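Long-range contact in DyP (Bjerkandera adusta, PDB 3VXJ), which is a heme-containing dye-decolorizing peroxidase that probably uses hydrogen peroxide to oxidise dyes and phenolic compounds: residues K23-F37 / F142-S155. Numbering follows the deposited sequence.
Sequences KERFVFFQVNDATSF and FGSSITQVQALSGS
Phe28 O meets two successive amides of the facing strand. Val149 N gives the shorter bond, 2.9 Å to Phe28 O; the one from Gln150 N is weak. This is a classic beta bulge, and it shifts the antiparallel register of strands 23-31 and 146-155 by one residue. Regular backbone pairing runs on both sides of it, from Glu24 with Gly154 to Gln30 with Thr147. At the bulge Val149 turns toward strand 23-31. Its CG2 lies 4.0 Å from Phe28 CB. The Gln30 and Val149 side chains cross at about a right angle, with Gln30 NE2 3.3 Å from Val149 CG1. Leu152 CD1 packs 3.9 Å from Phe28 CE2.

On the face opposite Phe28 and Leu152, Arg25 NE donates to Ser153 OG at 2.8 Å. The arginine CG lies anti to the backbone N (chi1 -177°) and the chain bends at chi3, which brings the guanidinium edge to the serine. Arg25 NH1 also forms a salt bridge with Asp132.

Past the strand end, the Asn32 amide uses both N-H bonds of ND2, to Thr147 OG1 (2.9 Å) and Ser144 O (3.0 Å). Both acceptors lie in the amide plane, so its rotation is fixed. Asn32 N reaches Ser145 O. Asp33 then N-caps helix 34-48 through Ser36 N. In that helix, Ile146 CG2 sits at the edge of the Phe37 ring, 3.4 Å from Phe37 CD1, while Phe37 and Phe142 meet obliquely.

The sheet belongs to the ferredoxin-like alpha+beta fold of DyP peroxidases. Strand 146-155 lies at one edge of the four-stranded sheet, and 119-125 flanks 23-31 on the other side. Helix 128-142 covers the Arg25 face; Phe26 and Leu152 pack against strand 353-360 of the second sheet.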
loop_
_atom_site.group_PDB
_atom_site.type_symbol
_atom_site.label_atom_id
_atom_site.label_comp_id
_atom_site.label_asym_id
_atom_site.label_seq_id
_atom_site.Cartn_x
_atom_site.Cartn_y
_atom_site.Cartn_z
ATOM N N LYS A 23 12.257 3.069 -9.534
ATOM C CA LYS A 23 12.254 4.375 -8.872
ATOM C C LYS A 23 10.878 4.994 -9.018
ATOM O O LYS A 23 10.211 4.802 -10.030
ATOM C CB LYS A 23 13.289 5.317 -9.497
ATOM C CG LYS A 23 14.681 4.726 -9.741
ATOM C CD LYS A 23 15.391 4.368 -8.443
ATOM C CE LYS A 23 16.802 3.895 -8.730
ATOM N NZ LYS A 23 17.551 3.501 -7.497
ATOM N N GLU A 24 10.435 5.736 -8.012
ATOM C CA GLU A 24 9.172 6.449 -8.151
ATOM C C GLU A 24 9.239 7.755 -7.385
ATOM O O GLU A 24 9.871 7.814 -6.320
ATOM C CB GLU A 24 8.007 5.588 -7.650
ATOM C CG GLU A 24 6.621 6.118 -7.987
ATOM C CD GLU A 24 5.513 5.214 -7.491
ATOM O OE1 GLU A 24 5.798 4.205 -6.808
ATOM O OE2 GLU A 24 4.339 5.523 -7.766
ATOM N N ARG A 25 8.608 8.794 -7.931
ATOM C CA ARG A 25 8.533 10.093 -7.270
ATOM C C ARG A 25 7.089 10.555 -7.206
ATOM O O ARG A 25 6.331 10.444 -8.178
ATOM C CB ARG A 25 9.369 11.130 -8.014
ATOM C CG ARG A 25 9.391 12.506 -7.333
ATOM C CD ARG A 25 10.411 13.428 -7.973
ATOM N NE ARG A 25 11.765 12.945 -7.744
ATOM C CZ ARG A 25 12.838 13.385 -8.393
ATOM N NH1 ARG A 25 12.717 14.323 -9.324
ATOM N NH2 ARG A 25 14.031 12.877 -8.111
ATOM N N PHE A 26 6.712 11.062 -6.040
ATOM C CA PHE A 26 5.392 11.619 -5.823
ATOM C C PHE A 26 5.576 13.128 -5.707
ATOM O O PHE A 26 6.225 13.612 -4.773
ATOM C CB PHE A 26 4.788 11.047 -4.544
ATOM C CG PHE A 26 4.589 9.547 -4.578
ATOM C CD1 PHE A 26 3.349 9.018 -4.910
ATOM C CD2 PHE A 26 5.646 8.673 -4.304
ATOM C CE1 PHE A 26 3.154 7.636 -4.956
ATOM C CE2 PHE A 26 5.459 7.287 -4.352
ATOM C CZ PHE A 26 4.217 6.774 -4.679
ATOM N N VAL A 27 5.069 13.858 -6.697
ATOM C CA VAL A 27 5.202 15.315 -6.734
ATOM C C VAL A 27 3.871 15.908 -6.291
ATOM O O VAL A 27 2.877 15.877 -7.034
ATOM C CB VAL A 27 5.578 15.837 -8.145
ATOM C CG1 VAL A 27 5.740 17.345 -8.117
ATOM C CG2 VAL A 27 6.866 15.179 -8.661
ATOM N N PHE A 28 3.848 16.405 -5.062
ATOM C CA PHE A 28 2.648 16.988 -4.474
ATOM C C PHE A 28 2.590 18.461 -4.825
ATOM O O PHE A 28 3.595 19.159 -4.731
ATOM C CB PHE A 28 2.628 16.774 -2.953
ATOM C CG PHE A 28 2.657 15.321 -2.556
ATOM C CD1 PHE A 28 1.481 14.578 -2.499
ATOM C CD2 PHE A 28 3.867 14.680 -2.302
ATOM C CE1 PHE A 28 1.509 13.229 -2.157
ATOM C CE2 PHE A 28 3.901 13.336 -1.968
ATOM C CZ PHE A 28 2.731 12.607 -1.896
ATOM N N PHE A 29 1.419 18.932 -5.233
ATOM C CA PHE A 29 1.307 20.293 -5.724
ATOM C C PHE A 29 0.042 20.995 -5.262
ATOM O O PHE A 29 -0.932 20.359 -4.820
ATOM C CB PHE A 29 1.418 20.327 -7.262
ATOM C CG PHE A 29 0.270 19.666 -7.973
ATOM C CD1 PHE A 29 -0.852 20.409 -8.348
ATOM C CD2 PHE A 29 0.287 18.300 -8.249
ATOM C CE1 PHE A 29 -1.925 19.811 -8.983
ATOM C CE2 PHE A 29 -0.781 17.698 -8.899
ATOM C CZ PHE A 29 -1.895 18.450 -9.258
ATOM N N GLN A 30 0.092 22.320 -5.363
ATOM C CA GLN A 30 -1.058 23.199 -5.258
ATOM C C GLN A 30 -1.294 23.840 -6.612
ATOM O O GLN A 30 -0.339 24.155 -7.329
ATOM C CB GLN A 30 -0.768 24.348 -4.300
ATOM C CG GLN A 30 -0.588 24.039 -2.860
ATOM C CD GLN A 30 -0.386 25.320 -2.055
ATOM O OE1 GLN A 30 -1.062 26.329 -2.290
ATOM N NE2 GLN A 30 0.550 25.289 -1.113
ATOM N N VAL A 31 -2.560 24.082 -6.936
ATOM C CA VAL A 31 -2.930 24.845 -8.123
ATOM C C VAL A 31 -2.946 26.336 -7.781
ATOM O O VAL A 31 -3.626 26.749 -6.847
ATOM C CB VAL A 31 -4.329 24.427 -8.640
ATOM C CG1 VAL A 31 -4.769 25.299 -9.816
ATOM C CG2 VAL A 31 -4.352 22.958 -9.039
ATOM N N ASN A 32 -2.196 27.131 -8.543
ATOM C CA ASN A 32 -2.166 28.585 -8.363
ATOM C C ASN A 32 -3.139 29.325 -9.269
ATOM O O ASN A 32 -3.637 30.385 -8.912
ATOM C CB ASN A 32 -0.760 29.133 -8.612
ATOM C CG ASN A 32 0.269 28.567 -7.659
ATOM O OD1 ASN A 32 0.033 28.454 -6.453
ATOM N ND2 ASN A 32 1.430 28.223 -8.193
ATOM N N ASP A 33 -3.398 28.761 -10.446
ATOM C CA ASP A 33 -4.173 29.423 -11.491
ATOM C C ASP A 33 -4.927 28.312 -12.214
ATOM O O ASP A 33 -4.327 27.540 -12.959
ATOM C CB ASP A 33 -3.201 30.176 -12.427
ATOM C CG ASP A 33 -3.891 30.973 -13.538
ATOM O OD1 ASP A 33 -4.926 30.552 -14.088
ATOM O OD2 ASP A 33 -3.344 32.039 -13.900
ATOM N N ALA A 34 -6.234 28.222 -11.973
ATOM C CA ALA A 34 -7.064 27.155 -12.546
ATOM C C ALA A 34 -7.067 27.148 -14.074
ATOM O O ALA A 34 -6.910 26.096 -14.690
ATOM C CB ALA A 34 -8.490 27.224 -12.006
ATOM N N THR A 35 -7.225 28.316 -14.687
ATOM C CA THR A 35 -7.298 28.392 -16.151
ATOM C C THR A 35 -5.993 27.919 -16.782
ATOM O O THR A 35 -6.011 27.123 -17.724
ATOM C CB THR A 35 -7.668 29.810 -16.632
ATOM O OG1 THR A 35 -8.935 30.181 -16.075
ATOM C CG2 THR A 35 -7.767 29.867 -18.159
ATOM N N SER A 36 -4.868 28.384 -16.242
ATOM C CA SER A 36 -3.560 28.002 -16.763
ATOM C C SER A 36 -3.248 26.528 -16.495
ATOM O O SER A 36 -2.667 25.852 -17.346
ATOM C CB SER A 36 -2.472 28.920 -16.210
ATOM O OG SER A 36 -2.747 30.269 -16.557
ATOM N N PHE A 37 -3.657 26.026 -15.333
ATOM C CA PHE A 37 -3.504 24.610 -15.024
ATOM C C PHE A 37 -4.262 23.718 -16.010
ATOM O O PHE A 37 -3.726 22.713 -16.478
ATOM C CB PHE A 37 -3.953 24.298 -13.593
ATOM C CG PHE A 37 -3.802 22.855 -13.233
ATOM C CD1 PHE A 37 -2.593 22.378 -12.741
ATOM C CD2 PHE A 37 -4.854 21.962 -13.425
ATOM C CE1 PHE A 37 -2.446 21.030 -12.417
ATOM C CE2 PHE A 37 -4.710 20.618 -13.111
ATOM C CZ PHE A 37 -3.508 20.159 -12.597
ATOM N N PHE A 142 3.644 23.024 -16.850
ATOM C CA PHE A 142 2.693 23.682 -15.954
ATOM C C PHE A 142 3.142 25.060 -15.500
ATOM O O PHE A 142 2.302 25.913 -15.209
ATOM C CB PHE A 142 2.355 22.782 -14.761
ATOM C CG PHE A 142 1.527 21.588 -15.140
ATOM C CD1 PHE A 142 0.139 21.639 -15.054
ATOM C CD2 PHE A 142 2.127 20.426 -15.610
ATOM C CE1 PHE A 142 -0.637 20.544 -15.430
ATOM C CE2 PHE A 142 1.359 19.320 -15.983
ATOM C CZ PHE A 142 -0.028 19.387 -15.897
ATOM N N GLY A 143 4.455 25.274 -15.432
ATOM C CA GLY A 143 4.999 26.564 -15.020
ATOM C C GLY A 143 4.437 27.015 -13.687
ATOM O O GLY A 143 4.249 26.205 -12.775
ATOM N N SER A 144 4.132 28.307 -13.598
ATOM C CA SER A 144 3.634 28.896 -12.358
ATOM C C SER A 144 2.156 28.599 -12.073
ATOM O O SER A 144 1.624 29.071 -11.072
ATOM C CB SER A 144 3.873 30.406 -12.360
ATOM O OG SER A 144 3.148 31.013 -13.405
ATOM N N SER A 145 1.497 27.810 -12.931
ATOM C CA SER A 145 0.112 27.393 -12.666
ATOM C C SER A 145 0.029 26.464 -11.456
ATOM O O SER A 145 -1.040 26.288 -10.882
ATOM C CB SER A 145 -0.545 26.741 -13.891
ATOM O OG SER A 145 -0.086 25.412 -14.113
ATOM N N ILE A 146 1.168 25.879 -11.085
ATOM C CA ILE A 146 1.276 25.054 -9.881
ATOM C C ILE A 146 2.464 25.465 -9.019
ATOM O O ILE A 146 3.406 26.117 -9.490
ATOM C CB ILE A 146 1.401 23.527 -10.187
ATOM C CG1 ILE A 146 2.734 23.195 -10.876
ATOM C CG2 ILE A 146 0.180 23.015 -10.965
ATOM C CD1 ILE A 146 2.963 21.708 -11.110
ATOM N N THR A 147 2.391 25.091 -7.745
ATOM C CA THR A 147 3.547 25.116 -6.857
ATOM C C THR A 147 3.767 23.686 -6.390
ATOM O O THR A 147 2.842 23.021 -5.904
ATOM C CB THR A 147 3.338 26.047 -5.646
ATOM O OG1 THR A 147 3.216 27.399 -6.104
ATOM C CG2 THR A 147 4.516 25.968 -4.675
ATOM N N GLN A 148 4.988 23.204 -6.562
ATOM C CA GLN A 148 5.365 21.890 -6.084
ATOM C C GLN A 148 5.736 22.033 -4.610
ATOM O O GLN A 148 6.757 22.644 -4.269
ATOM C CB GLN A 148 6.506 21.333 -6.938
ATOM C CG GLN A 148 6.078 21.097 -8.395
ATOM C CD GLN A 148 7.227 20.812 -9.341
ATOM O OE1 GLN A 148 8.167 20.091 -9.004
ATOM N NE2 GLN A 148 7.144 21.367 -10.545
ATOM N N VAL A 149 4.871 21.517 -3.740
ATOM C CA VAL A 149 4.994 21.728 -2.292
ATOM C C VAL A 149 5.860 20.675 -1.603
ATOM O O VAL A 149 6.380 20.908 -0.503
ATOM C CB VAL A 149 3.604 21.861 -1.597
ATOM C CG1 VAL A 149 2.867 23.097 -2.119
ATOM C CG2 VAL A 149 2.744 20.605 -1.791
ATOM N N GLN A 150 6.011 19.520 -2.252
ATOM C CA GLN A 150 6.855 18.440 -1.739
ATOM C C GLN A 150 7.019 17.376 -2.804
ATOM O O GLN A 150 6.083 17.086 -3.548
ATOM C CB GLN A 150 6.225 17.817 -0.488
ATOM C CG GLN A 150 6.939 16.593 0.090
ATOM C CD GLN A 150 8.246 16.938 0.759
ATOM O OE1 GLN A 150 9.252 17.183 0.093
ATOM N NE2 GLN A 150 8.247 16.952 2.087
ATOM N N ALA A 151 8.208 16.798 -2.876
ATOM C CA ALA A 151 8.424 15.594 -3.663
ATOM C C ALA A 151 8.955 14.516 -2.735
ATOM O O ALA A 151 9.903 14.754 -1.982
ATOM C CB ALA A 151 9.390 15.861 -4.792
ATOM N N LEU A 152 8.338 13.338 -2.778
ATOM C CA LEU A 152 8.832 12.187 -2.034
ATOM C C LEU A 152 9.255 11.143 -3.041
ATOM O O LEU A 152 8.459 10.757 -3.904
ATOM C CB LEU A 152 7.763 11.634 -1.083
ATOM C CG LEU A 152 7.299 12.525 0.078
ATOM C CD1 LEU A 152 6.190 11.857 0.871
ATOM C CD2 LEU A 152 8.451 12.922 1.004
ATOM N N SER A 153 10.501 10.697 -2.935
ATOM C CA SER A 153 11.058 9.762 -3.901
ATOM C C SER A 153 11.439 8.454 -3.239
ATOM O O SER A 153 11.982 8.435 -2.125
ATOM C CB SER A 153 12.274 10.357 -4.606
ATOM O OG SER A 153 11.936 11.564 -5.263
ATOM N N GLY A 154 11.133 7.364 -3.928
ATOM C CA GLY A 154 11.473 6.035 -3.459
ATOM C C GLY A 154 12.263 5.234 -4.476
ATOM O O GLY A 154 12.434 5.636 -5.642
ATOM N N SER A 155 12.766 4.093 -4.017
ATOM C CA SER A 155 13.561 3.202 -4.838
ATOM C C SER A 155 13.456 1.785 -4.305
ATOM O O SER A 155 13.474 1.566 -3.080
ATOM C CB SER A 155 15.026 3.643 -4.849
ATOM O OG SER A 155 15.512 3.850 -3.534
#